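Local coordinates for protein 1-acyl-sn-glycerol-3-phosphate acyltransferase (Thermotoga maritima, PDB 5KYM) that transfers an acyl group to lysophosphatidic acid to make phosphatidic acid, acting as a membrane-embedded acyltransferase of the HX4D family, at residues S86-P91 with H193-G198; E106-R109 with G113-W116; R139-K144 with L173-K178; L166-D171 with E232-G237. All coordinates share one frame; numbering follows the deposited sequence.

Contact 1: residues S86-P91 with H193-G198; sequences SLMDIP and HLIPKG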
loop_
_atom_site.group_PDB
_atom_site.type_symbol
_atom_site.label_atom_id
_atom_site.label_comp_id
_atom_site.label_asym_id
_atom_site.label_seq_id
_atom_site.Cartn_x
_atom_site.Cartn_y
_atom_site.Cartn_z
ATOM N N SER A 86 -8.870 -2.302 3.881
ATOM C CA SER A 86 -8.449 -3.655 4.208
ATOM C C SER A 86 -6.996 -3.725 4.625
ATOM O O SER A 86 -6.213 -2.919 4.199
ATOM C CB SER A 86 -8.686 -4.568 3.002
ATOM O OG SER A 86 -8.189 -5.843 3.284
ATOM N N LEU A 87 -6.614 -4.715 5.404
ATOM C CA LEU A 87 -5.150 -4.967 5.560
ATOM C C LEU A 87 -4.490 -5.240 4.228
ATOM O O LEU A 87 -3.355 -4.867 4.039
ATOM C CB LEU A 87 -4.822 -6.145 6.475
ATOM C CG LEU A 87 -5.231 -5.961 7.961
ATOM C CD1 LEU A 87 -4.826 -7.255 8.692
ATOM C CD2 LEU A 87 -4.729 -4.686 8.696
ATOM N N MET A 88 -5.196 -5.886 3.311
ATOM C CA MET A 88 -4.627 -6.257 2.061
ATOM C C MET A 88 -4.248 -5.050 1.176
ATOM O O MET A 88 -3.528 -5.211 0.164
ATOM C CB MET A 88 -5.577 -7.200 1.299
ATOM C CG MET A 88 -5.789 -8.564 1.937
ATOM S SD MET A 88 -4.276 -9.462 2.392
ATOM C CE MET A 88 -3.735 -9.863 0.697
ATOM N N ASP A 89 -4.689 -3.844 1.533
ATOM C CA ASP A 89 -4.306 -2.683 0.742
ATOM C C ASP A 89 -2.781 -2.511 0.577
ATOM O O ASP A 89 -2.300 -2.206 -0.480
ATOM C CB ASP A 89 -4.954 -1.419 1.294
ATOM C CG ASP A 89 -6.451 -1.440 1.216
ATOM O OD1 ASP A 89 -7.031 -2.195 0.395
ATOM O OD2 ASP A 89 -7.033 -0.645 2.004
ATOM N N ILE A 90 -2.032 -2.767 1.618
ATOM C CA ILE A 90 -0.587 -2.688 1.552
ATOM C C ILE A 90 0.021 -3.698 0.536
ATOM O O ILE A 90 0.755 -3.279 -0.374
ATOM C CB ILE A 90 -0.015 -2.658 2.993
ATOM C CG1 ILE A 90 -0.220 -1.205 3.548
ATOM C CG2 ILE A 90 1.461 -2.993 3.053
ATOM C CD1 ILE A 90 0.557 0.003 2.862
ATOM N N PRO A 91 -0.285 -4.993 0.669
ATOM C CA PRO A 91 0.256 -5.893 -0.365
ATOM C C PRO A 91 -0.207 -5.510 -1.780
ATOM O O PRO A 91 0.574 -5.629 -2.745
ATOM C CB PRO A 91 -0.275 -7.305 0.032
ATOM C CG PRO A 91 -1.195 -7.098 1.191
ATOM C CD PRO A 91 -0.873 -5.734 1.808
ATOM N N HIS A 193 -14.195 -6.470 0.551
ATOM C CA HIS A 193 -14.956 -7.718 0.513
ATOM C C HIS A 193 -14.048 -8.902 0.767
ATOM O O HIS A 193 -14.508 -9.931 1.188
ATOM C CB HIS A 193 -15.715 -7.875 -0.787
ATOM C CG HIS A 193 -16.384 -6.608 -1.248
ATOM N ND1 HIS A 193 -17.077 -5.777 -0.382
ATOM C CD2 HIS A 193 -16.384 -5.978 -2.453
ATOM C CE1 HIS A 193 -17.507 -4.712 -1.041
ATOM N NE2 HIS A 193 -17.094 -4.808 -2.294
ATOM N N LEU A 194 -12.755 -8.734 0.556
ATOM C CA LEU A 194 -11.746 -9.770 0.732
ATOM C C LEU A 194 -11.452 -10.017 2.203
ATOM O O LEU A 194 -11.560 -11.150 2.691
ATOM C CB LEU A 194 -10.494 -9.323 -0.010
ATOM C CG LEU A 194 -9.421 -10.281 -0.466
ATOM C CD1 LEU A 194 -9.964 -11.639 -0.826
ATOM C CD2 LEU A 194 -8.761 -9.737 -1.729
ATOM N N ILE A 195 -11.091 -8.946 2.915
ATOM C CA ILE A 195 -10.969 -8.983 4.391
ATOM C C ILE A 195 -11.190 -7.593 5.064
ATOM O O ILE A 195 -10.275 -6.754 5.128
ATOM C CB ILE A 195 -9.681 -9.705 4.832
ATOM C CG1 ILE A 195 -9.742 -9.998 6.336
ATOM C CG2 ILE A 195 -8.429 -8.957 4.445
ATOM C CD1 ILE A 195 -8.644 -10.925 6.824
ATOM N N PRO A 196 -12.409 -7.362 5.586
ATOM C CA PRO A 196 -12.870 -6.088 6.124
ATOM C C PRO A 196 -12.367 -5.819 7.495
ATOM O O PRO A 196 -11.968 -6.774 8.177
ATOM C CB PRO A 196 -14.364 -6.295 6.220
ATOM C CG PRO A 196 -14.501 -7.701 6.577
ATOM C CD PRO A 196 -13.446 -8.379 5.790
ATOM N N LYS A 197 -12.362 -4.540 7.888
ATOM C CA LYS A 197 -11.945 -4.149 9.272
ATOM C C LYS A 197 -12.607 -5.042 10.286
ATOM O O LYS A 197 -13.814 -5.319 10.183
ATOM C CB LYS A 197 -12.333 -2.693 9.591
ATOM C CG LYS A 197 -11.594 -2.079 10.762
ATOM C CD LYS A 197 -11.911 -0.590 10.900
ATOM C CE LYS A 197 -10.961 0.073 11.891
ATOM N NZ LYS A 197 -11.461 1.450 12.262
ATOM N N GLY A 198 -11.817 -5.547 11.223
ATOM C CA GLY A 198 -12.356 -6.383 12.284
ATOM C C GLY A 198 -12.594 -7.870 12.031
ATOM O O GLY A 198 -12.673 -8.621 13.009
#

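Contact 2: residues E106-R109 with G113-W116; sequences EELR and GVNW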
loop_
_atom_site.group_PDB
_atom_site.type_symbol
_atom_site.label_atom_id
_atom_site.label_comp_id
_atom_site.label_asym_id
_atom_site.label_seq_id
_atom_site.Cartn_x
_atom_site.Cartn_y
_atom_site.Cartn_z
ATOM N N GLU A 106 3.275 0.975 15.951
ATOM C CA GLU A 106 4.492 0.553 16.716
ATOM C C GLU A 106 4.586 -0.986 16.868
ATOM O O GLU A 106 5.655 -1.545 16.701
ATOM C CB GLU A 106 4.626 1.218 18.107
ATOM C CG GLU A 106 5.823 0.724 18.971
ATOM C CD GLU A 106 7.178 0.798 18.239
ATOM O OE1 GLU A 106 7.495 1.913 17.717
ATOM O OE2 GLU A 106 7.914 -0.242 18.163
ATOM N N GLU A 107 3.450 -1.638 17.146
ATOM C CA GLU A 107 3.334 -3.105 17.310
ATOM C C GLU A 107 4.227 -3.876 16.374
ATOM O O GLU A 107 4.872 -4.838 16.772
ATOM C CB GLU A 107 1.914 -3.625 17.005
ATOM C CG GLU A 107 0.935 -3.592 18.140
ATOM C CD GLU A 107 0.533 -2.169 18.492
ATOM O OE1 GLU A 107 0.968 -1.222 17.777
ATOM O OE2 GLU A 107 -0.219 -1.981 19.495
ATOM N N LEU A 108 4.227 -3.461 15.110
ATOM C CA LEU A 108 4.710 -4.276 13.988
ATOM C C LEU A 108 6.188 -4.608 13.982
ATOM O O LEU A 108 6.520 -5.681 13.499
ATOM C CB LEU A 108 4.301 -3.639 12.666
ATOM C CG LEU A 108 2.854 -3.851 12.223
ATOM C CD1 LEU A 108 2.446 -2.857 11.159
ATOM C CD2 LEU A 108 2.746 -5.271 11.738
ATOM N N ARG A 109 7.022 -3.733 14.577
ATOM C CA ARG A 109 8.446 -4.009 14.814
ATOM C C ARG A 109 8.722 -5.395 15.399
ATOM O O ARG A 109 9.725 -6.012 15.090
ATOM C CB ARG A 109 8.998 -2.965 15.747
ATOM C CG ARG A 109 10.393 -2.481 15.396
ATOM C CD ARG A 109 10.658 -1.189 16.178
ATOM N NE ARG A 109 11.576 -0.240 15.515
ATOM C CZ ARG A 109 11.437 1.096 15.528
ATOM N NH1 ARG A 109 10.405 1.681 16.154
ATOM N NH2 ARG A 109 12.320 1.871 14.885
ATOM N N GLY A 113 9.854 -11.184 10.223
ATOM C CA GLY A 113 9.641 -11.154 8.789
ATOM C C GLY A 113 9.131 -9.781 8.410
ATOM O O GLY A 113 9.859 -9.026 7.785
ATOM N N VAL A 114 7.903 -9.447 8.821
ATOM C CA VAL A 114 7.280 -8.160 8.493
ATOM C C VAL A 114 8.174 -6.961 8.865
ATOM O O VAL A 114 8.348 -6.037 8.086
ATOM C CB VAL A 114 5.866 -7.975 9.166
ATOM C CG1 VAL A 114 5.278 -6.593 8.890
ATOM C CG2 VAL A 114 4.883 -9.015 8.684
ATOM N N ASN A 115 8.730 -6.971 10.058
ATOM C CA ASN A 115 9.585 -5.862 10.494
ATOM C C ASN A 115 10.800 -5.664 9.582
ATOM O O ASN A 115 11.167 -4.514 9.268
ATOM C CB ASN A 115 10.047 -6.033 11.941
ATOM C CG ASN A 115 10.652 -7.390 12.187
ATOM O OD1 ASN A 115 10.243 -8.379 11.557
ATOM N ND2 ASN A 115 11.636 -7.460 13.071
ATOM N N TRP A 116 11.414 -6.758 9.153
ATOM C CA TRP A 116 12.573 -6.669 8.259
ATOM C C TRP A 116 12.130 -6.020 6.986
ATOM O O TRP A 116 12.822 -5.195 6.430
ATOM C CB TRP A 116 13.190 -8.012 7.847
ATOM C CG TRP A 116 13.407 -8.993 8.883
ATOM C CD1 TRP A 116 13.756 -8.757 10.148
ATOM C CD2 TRP A 116 13.312 -10.407 8.728
ATOM N NE1 TRP A 116 13.879 -9.934 10.821
ATOM C CE2 TRP A 116 13.626 -10.974 9.973
ATOM C CE3 TRP A 116 12.991 -11.259 7.649
ATOM C CZ2 TRP A 116 13.633 -12.373 10.200
ATOM C CZ3 TRP A 116 12.994 -12.667 7.863
ATOM C CH2 TRP A 116 13.322 -13.201 9.142
#

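Contact 3: residues R139-K144 with L173-K178; sequences REAIEK and LMIAVK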
loop_
_atom_site.group_PDB
_atom_site.type_symbol
_atom_site.label_atom_id
_atom_site.label_comp_id
_atom_site.label_asym_id
_atom_site.label_seq_id
_atom_site.Cartn_x
_atom_site.Cartn_y
_atom_site.Cartn_z
ATOM N N ARG A 139 8.436 14.163 10.477
ATOM C CA ARG A 139 9.786 14.635 10.147
ATOM C C ARG A 139 10.608 13.607 9.365
ATOM O O ARG A 139 11.291 14.015 8.409
ATOM C CB ARG A 139 10.544 15.058 11.425
ATOM C CG ARG A 139 11.858 15.825 11.219
ATOM C CD ARG A 139 12.482 16.277 12.542
ATOM N NE ARG A 139 11.526 16.986 13.410
ATOM C CZ ARG A 139 11.096 18.248 13.246
ATOM N NH1 ARG A 139 11.525 19.008 12.236
ATOM N NH2 ARG A 139 10.215 18.768 14.103
ATOM N N GLU A 140 10.537 12.309 9.730
ATOM C CA GLU A 140 11.307 11.254 8.994
ATOM C C GLU A 140 10.770 11.043 7.582
ATOM O O GLU A 140 11.551 10.905 6.618
ATOM C CB GLU A 140 11.275 9.865 9.623
ATOM C CG GLU A 140 11.580 9.707 11.081
ATOM C CD GLU A 140 11.071 8.362 11.563
ATOM O OE1 GLU A 140 11.443 7.354 10.912
ATOM O OE2 GLU A 140 10.280 8.313 12.558
ATOM N N ALA A 141 9.440 10.976 7.483
ATOM C CA ALA A 141 8.748 10.892 6.213
ATOM C C ALA A 141 9.206 12.032 5.308
ATOM O O ALA A 141 9.698 11.790 4.216
ATOM C CB ALA A 141 7.248 10.950 6.428
ATOM N N ILE A 142 9.105 13.270 5.800
ATOM C CA ILE A 142 9.570 14.450 5.057
ATOM C C ILE A 142 11.035 14.284 4.643
ATOM O O ILE A 142 11.437 14.557 3.495
ATOM C CB ILE A 142 9.428 15.757 5.851
ATOM C CG1 ILE A 142 7.958 16.113 6.046
ATOM C CG2 ILE A 142 10.085 16.897 5.086
ATOM C CD1 ILE A 142 7.664 17.569 6.406
ATOM N N GLU A 143 11.840 13.823 5.608
ATOM C CA GLU A 143 13.281 13.671 5.417
ATOM C C GLU A 143 13.583 12.570 4.404
ATOM O O GLU A 143 14.251 12.830 3.388
ATOM C CB GLU A 143 13.987 13.488 6.772
ATOM C CG GLU A 143 14.057 14.731 7.704
ATOM C CD GLU A 143 14.201 16.116 7.011
ATOM O OE1 GLU A 143 15.253 16.219 6.320
ATOM O OE2 GLU A 143 13.295 17.050 7.177
ATOM N N LYS A 144 13.047 11.371 4.643
ATOM C CA LYS A 144 13.055 10.298 3.643
ATOM C C LYS A 144 12.582 10.707 2.246
ATOM O O LYS A 144 13.227 10.351 1.253
ATOM C CB LYS A 144 12.221 9.100 4.109
ATOM C CG LYS A 144 12.932 8.305 5.147
ATOM C CD LYS A 144 12.077 7.336 5.956
ATOM C CE LYS A 144 13.017 6.584 6.896
ATOM N NZ LYS A 144 12.313 5.747 7.897
ATOM N N LEU A 173 -2.366 15.599 3.779
ATOM C CA LEU A 173 -1.418 15.875 2.683
ATOM C C LEU A 173 -0.245 16.813 2.963
ATOM O O LEU A 173 0.570 17.051 2.097
ATOM C CB LEU A 173 -2.161 16.296 1.393
ATOM C CG LEU A 173 -2.496 14.947 0.734
ATOM C CD1 LEU A 173 -3.976 14.776 0.838
ATOM C CD2 LEU A 173 -1.944 14.823 -0.664
ATOM N N MET A 174 -0.082 17.244 4.178
ATOM C CA MET A 174 1.087 18.032 4.507
ATOM C C MET A 174 2.396 17.386 4.043
ATOM O O MET A 174 3.289 18.132 3.651
ATOM C CB MET A 174 1.131 18.357 6.002
ATOM C CG MET A 174 2.032 19.547 6.316
ATOM S SD MET A 174 1.596 21.095 5.461
ATOM C CE MET A 174 -0.012 21.509 6.168
ATOM N N ILE A 175 2.543 16.057 3.971
ATOM C CA ILE A 175 3.881 15.584 3.551
ATOM C C ILE A 175 4.208 15.931 2.106
ATOM O O ILE A 175 5.361 16.098 1.756
ATOM C CB ILE A 175 4.192 14.098 3.817
ATOM C CG1 ILE A 175 3.427 13.208 2.916
ATOM C CG2 ILE A 175 3.905 13.705 5.251
ATOM C CD1 ILE A 175 3.892 11.799 3.090
ATOM N N ALA A 176 3.181 16.092 1.286
ATOM C CA ALA A 176 3.368 16.538 -0.103
ATOM C C ALA A 176 3.683 18.035 -0.195
ATOM O O ALA A 176 4.655 18.452 -0.840
ATOM C CB ALA A 176 2.145 16.206 -0.937
ATOM N N VAL A 177 2.847 18.840 0.458
ATOM C CA VAL A 177 3.044 20.286 0.535
ATOM C C VAL A 177 4.431 20.688 0.932
ATOM O O VAL A 177 5.006 21.501 0.269
ATOM C CB VAL A 177 1.985 20.946 1.445
ATOM C CG1 VAL A 177 2.549 22.071 2.235
ATOM C CG2 VAL A 177 0.884 21.435 0.569
ATOM N N LYS A 178 4.957 20.079 1.975
ATOM C CA LYS A 178 6.291 20.442 2.560
ATOM C C LYS A 178 7.496 19.810 1.873
ATOM O O LYS A 178 8.611 20.101 2.252
ATOM C CB LYS A 178 6.362 20.110 4.082
ATOM C CG LYS A 178 5.726 21.171 4.967
ATOM C CD LYS A 178 5.747 20.790 6.441
ATOM C CE LYS A 178 5.122 21.890 7.311
ATOM N NZ LYS A 178 5.590 23.280 7.010
#

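Contact 4: residues L166-D171 with E232-G237; sequences LSFKKD and EVVKRG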
loop_
_atom_site.group_PDB
_atom_site.type_symbol
_atom_site.label_atom_id
_atom_site.label_comp_id
_atom_site.label_asym_id
_atom_site.label_seq_id
_atom_site.Cartn_x
_atom_site.Cartn_y
_atom_site.Cartn_z
ATOM N N LEU A 166 -14.012 7.655 3.960
ATOM C CA LEU A 166 -14.126 8.629 5.006
ATOM C C LEU A 166 -13.471 9.923 4.561
ATOM O O LEU A 166 -12.828 9.988 3.514
ATOM C CB LEU A 166 -13.438 8.111 6.248
ATOM C CG LEU A 166 -13.912 6.728 6.764
ATOM C CD1 LEU A 166 -12.832 6.100 7.643
ATOM C CD2 LEU A 166 -15.274 6.745 7.441
ATOM N N SER A 167 -13.652 10.974 5.357
ATOM C CA SER A 167 -13.010 12.272 5.090
ATOM C C SER A 167 -11.521 12.172 5.218
ATOM O O SER A 167 -11.061 11.469 6.091
ATOM C CB SER A 167 -13.515 13.352 6.048
ATOM O OG SER A 167 -14.762 13.837 5.624
ATOM N N PHE A 168 -10.760 12.874 4.397
ATOM C CA PHE A 168 -9.297 12.881 4.563
ATOM C C PHE A 168 -9.019 13.738 5.802
ATOM O O PHE A 168 -9.465 14.862 5.865
ATOM C CB PHE A 168 -8.594 13.408 3.283
ATOM C CG PHE A 168 -8.545 12.412 2.107
ATOM C CD1 PHE A 168 -9.346 11.275 2.032
ATOM C CD2 PHE A 168 -7.632 12.603 1.087
ATOM C CE1 PHE A 168 -9.248 10.375 0.979
ATOM C CE2 PHE A 168 -7.528 11.719 0.033
ATOM C CZ PHE A 168 -8.380 10.634 -0.036
ATOM N N LYS A 169 -8.348 13.192 6.808
ATOM C CA LYS A 169 -8.027 13.937 8.027
ATOM C C LYS A 169 -7.304 15.257 7.637
ATOM O O LYS A 169 -6.571 15.324 6.657
ATOM C CB LYS A 169 -7.192 13.075 9.035
ATOM C CG LYS A 169 -7.853 11.835 9.694
ATOM C CD LYS A 169 -9.332 12.031 10.189
ATOM C CE LYS A 169 -10.155 10.718 10.315
ATOM N NZ LYS A 169 -10.736 10.038 9.052
ATOM N N LYS A 170 -7.562 16.324 8.386
ATOM C CA LYS A 170 -6.915 17.635 8.185
ATOM C C LYS A 170 -5.404 17.476 8.356
ATOM O O LYS A 170 -4.935 16.720 9.175
ATOM C CB LYS A 170 -7.526 18.689 9.162
ATOM C CG LYS A 170 -6.928 20.110 9.198
ATOM C CD LYS A 170 -6.687 20.568 10.654
ATOM C CE LYS A 170 -6.663 22.083 10.855
ATOM N NZ LYS A 170 -5.700 22.724 9.919
ATOM N N ASP A 171 -4.662 18.200 7.550
ATOM C CA ASP A 171 -3.185 18.130 7.450
ATOM C C ASP A 171 -2.653 16.786 6.954
ATOM O O ASP A 171 -1.454 16.538 7.092
ATOM C CB ASP A 171 -2.469 18.557 8.762
ATOM C CG ASP A 171 -2.801 20.014 9.194
ATOM O OD1 ASP A 171 -3.017 20.927 8.340
ATOM O OD2 ASP A 171 -2.825 20.259 10.422
ATOM N N GLU A 232 -11.373 14.156 -4.035
ATOM C CA GLU A 232 -12.436 13.940 -5.058
ATOM C C GLU A 232 -11.970 12.969 -6.051
ATOM O O GLU A 232 -12.740 12.074 -6.385
ATOM C CB GLU A 232 -13.017 15.179 -5.780
ATOM C CG GLU A 232 -14.129 15.956 -5.015
ATOM C CD GLU A 232 -14.752 15.237 -3.779
ATOM O OE1 GLU A 232 -15.729 14.439 -3.957
ATOM O OE2 GLU A 232 -14.270 15.473 -2.628
ATOM N N VAL A 233 -10.719 13.099 -6.487
ATOM C CA VAL A 233 -10.136 12.138 -7.478
ATOM C C VAL A 233 -10.236 10.669 -7.025
ATOM O O VAL A 233 -10.715 9.808 -7.769
ATOM C CB VAL A 233 -8.657 12.459 -7.826
ATOM C CG1 VAL A 233 -8.065 11.356 -8.694
ATOM C CG2 VAL A 233 -8.539 13.817 -8.524
ATOM N N VAL A 234 -9.790 10.425 -5.807
ATOM C CA VAL A 234 -9.777 9.091 -5.268
ATOM C C VAL A 234 -11.206 8.598 -5.126
ATOM O O VAL A 234 -11.530 7.482 -5.592
ATOM C CB VAL A 234 -9.058 8.983 -3.909
ATOM C CG1 VAL A 234 -9.113 7.523 -3.459
ATOM C CG2 VAL A 234 -7.608 9.428 -4.006
ATOM N N LYS A 235 -12.044 9.439 -4.507
ATOM C CA LYS A 235 -13.434 9.083 -4.277
ATOM C C LYS A 235 -14.185 8.700 -5.523
ATOM O O LYS A 235 -14.916 7.713 -5.500
ATOM C CB LYS A 235 -14.194 10.187 -3.549
ATOM C CG LYS A 235 -14.128 10.063 -2.054
ATOM C CD LYS A 235 -14.904 11.216 -1.505
ATOM C CE LYS A 235 -14.879 11.222 0.021
ATOM N NZ LYS A 235 -15.870 12.227 0.545
ATOM N N ARG A 236 -14.013 9.488 -6.578
ATOM C CA ARG A 236 -14.688 9.244 -7.845
ATOM C C ARG A 236 -14.257 7.902 -8.413
ATOM O O ARG A 236 -15.047 7.206 -9.033
ATOM C CB ARG A 236 -14.465 10.375 -8.866
ATOM C CG ARG A 236 -15.394 10.267 -10.081
ATOM C CD ARG A 236 -15.383 11.494 -11.010
ATOM N NE ARG A 236 -14.027 12.007 -11.321
ATOM C CZ ARG A 236 -13.384 13.023 -10.709
ATOM N NH1 ARG A 236 -13.930 13.718 -9.696
ATOM N NH2 ARG A 236 -12.156 13.353 -11.115
ATOM N N GLY A 237 -13.002 7.544 -8.198
ATOM C CA GLY A 237 -12.514 6.254 -8.632
ATOM C C GLY A 237 -13.262 5.119 -7.984
ATOM O O GLY A 237 -13.741 4.187 -8.643
#

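Contact 1: residues S86-P91 with H193-G198
Ser86 and Ile195 meet where a type I beta turn from Ser86 to Asp89 passes the chain leaving helix 191-194; the backbones come closest at Ser86 CA and Pro196 CA, 5.4 Å apart. The Ser86 hydroxyl carries the contact. With chi1 at 176° OG is trans to the backbone N, which aims it across the gap. There it donates to Ile195 O at 2.9 Å. The bond is bent at the carbonyl, with a C=O...OG angle of 135°, and OG stands 28° out of the carbonyl plane. Ser86 OG itself accepts from Met88 N at 3.0 Å, so one hydroxyl both caps the turn and ties it to the second segment. Ser86 N in turn makes a weak bond to Asp89 OD2, completing a capping box. Beside this polar link, the CG2 methyl of Ile195 packs against both Ser86 OG and Met88 CG. It lies 3.7 Å from Met88 CG, and the Met88 and Ile195 side chains cross at about a right angle. The turn forms the second part of the HX4D signature, which runs from His84 to Asp89. Asp89 OD2 is bonded to His84 ND1 and OD1 to Thr191 OG1, consistent with an Asp that orients the active-site histidine. Contact 1 thus joins this motif to the end of helix 191-194, which follows strand 183-189, and to the chain leaving it. Helix 38-59 covers the apolar side, where Met88 touches Ala56 and Phe57, and Leu194 also rests on Phe57.

Contact 2: residues E106-R109 with G113-W116
Arg109 presents its backbone carbonyl to Asn115, while its flat guanidinium has CD of the Glu106 carboxylate in plane at one edge. The other flat group is the indole of Trp116. Gly113 N sits over the centre of one of its faces, 3.7 Å above the plane. The contact belongs to a beta-alpha-beta crossover: strands 103-104 and 124-125 are parallel neighbours, and helix 114-120 lies between them in sequence. Segment 106-109 is part of the lead-in loop, and Gly113 is the N-cap of the helix. Its positive phi (80°) favours glycine. The Asn115 side chain turns toward the loop. Its CG sits between the backbone N and the carbonyl carbon (chi1 51°), and its CB lies 3.2 Å from Arg109 O. Within the loop, Arg109 NH1 and Glu106 OE1 form a salt bridge at 3.3 Å, whose hydrogen bond is weak. Phe125 of the second strand touches Glu106, Leu108 and Arg109, so the loop packs against the second strand of the crossover. Leu108 also reaches Ile118, one turn on from Val114 along the helix. The side chain of Val114 is about 4 Å from a bound nonane. Its CG1, anti to its backbone N, meets the loop, 4.0 Å from Leu108 CD2.

Contact 3: residues R139-K144 with L173-K178
Lys178 lays its aliphatic chain over the end of Ile142. Its CB touches Ile142 CD1 at 3.7 Å. CG follows, 4.3 Å from Ile142 CD1, and Lys178 CD returns to 3.7 Å from the same methyl. The chain is straight to this point. Lys178 CE already leads away, about 5.1 Å from Ile142 CD1, and a bend at chi4 (-47°) sets NZ. The lysine therefore covers the isoleucine with its methylenes and carries its charge outward. This is helix-to-helix packing in an alpha/beta fold. Helix 137-147 precedes strand 151-153, an edge strand of the mixed sheet. The short helix 174-177 lies in the crossover from that strand to strand 183-189, which is parallel to it in the sheet with strand 79-82 between them. The backbones are nearest at Ile142 CA and Ile175 CA, 6.0 Å apart. Ile142 comes in from the flank. Its CG1 is anti to the carbonyl carbon (chi1 -68°) and the chain is extended, which brings CD1 across to Lys178. The two side chains run at a slant to each other. The sheet lies beneath: Ala141 touches Phe151, and Ile175 touches Val153. On the far flank of helix 137-147, Lys144 NZ pairs with Glu140 OE1 at 3.5 Å and also bonds the carbonyls of Asn122 and Gly123. The inner part of the contact is apolar, with Ala141 CB 4.5 Å from Ile175 CG2.

Contact 4: residues L166-D171 with E232-G237
Phe168 meets Val234 with the edge of its ring: CZ lies 4.2 Å from Val234 CG2, and the methyl sits near the ring plane. The phenyl group points from the loop to the helix, with CG anti to the carbonyl carbon (chi1 -76°). Beside it, Lys235 of the helix reaches toward the loop with an extended chain and brings CE to 4.2 Å from Leu166 O. The two backbones stay well apart, with Leu166 CA and Lys235 CA 9.3 Å from each other, so the contact is made mostly by side chains reaching across. Here the loop between strand 151-153 and helix 174-177 runs past helix 223-243, which lies against the mixed sheet of the alpha/beta fold. Val234 also touches Pro185, and its carbonyl O accepts from Ser187 OG, both on strand 183-189. The loop is tied back to the EGTR motif of the family, Glu156 to Arg159, which follows strand 151-153: Leu166 N bonds Glu156 OE2, and Lys169 NZ bonds Glu156 O. Lys169 NZ also makes a weak bond to Ser167 O at 3.3 Å. A weak bond from Phe168 N to Glu231 OE2 ties the loop to helix 223-243.

Overall arrangement
Contact 1 is the buried one and turns on a hydroxyl that bonds both ways within the HX4D motif. The others are partly buried: contacts 3 and 4 are mainly apolar, while contact 2 mixes an apolar pair with Asn115 against a backbone carbonyl. Contacts 3 and 4 meet, Leu173 CD1 lying 4.3 Å from Phe168 CD2, and their segments alternate along the chain. Both involve the connection between strands 151-153 and 183-189, one against helix 137-147 and the other against helix 223-243. Contact 2 is a local contact between a loop and the helix it leads into, near the bound nonane. It lies on the opposite side of the chain's centre from contact 4, with centres about 28 Å apart.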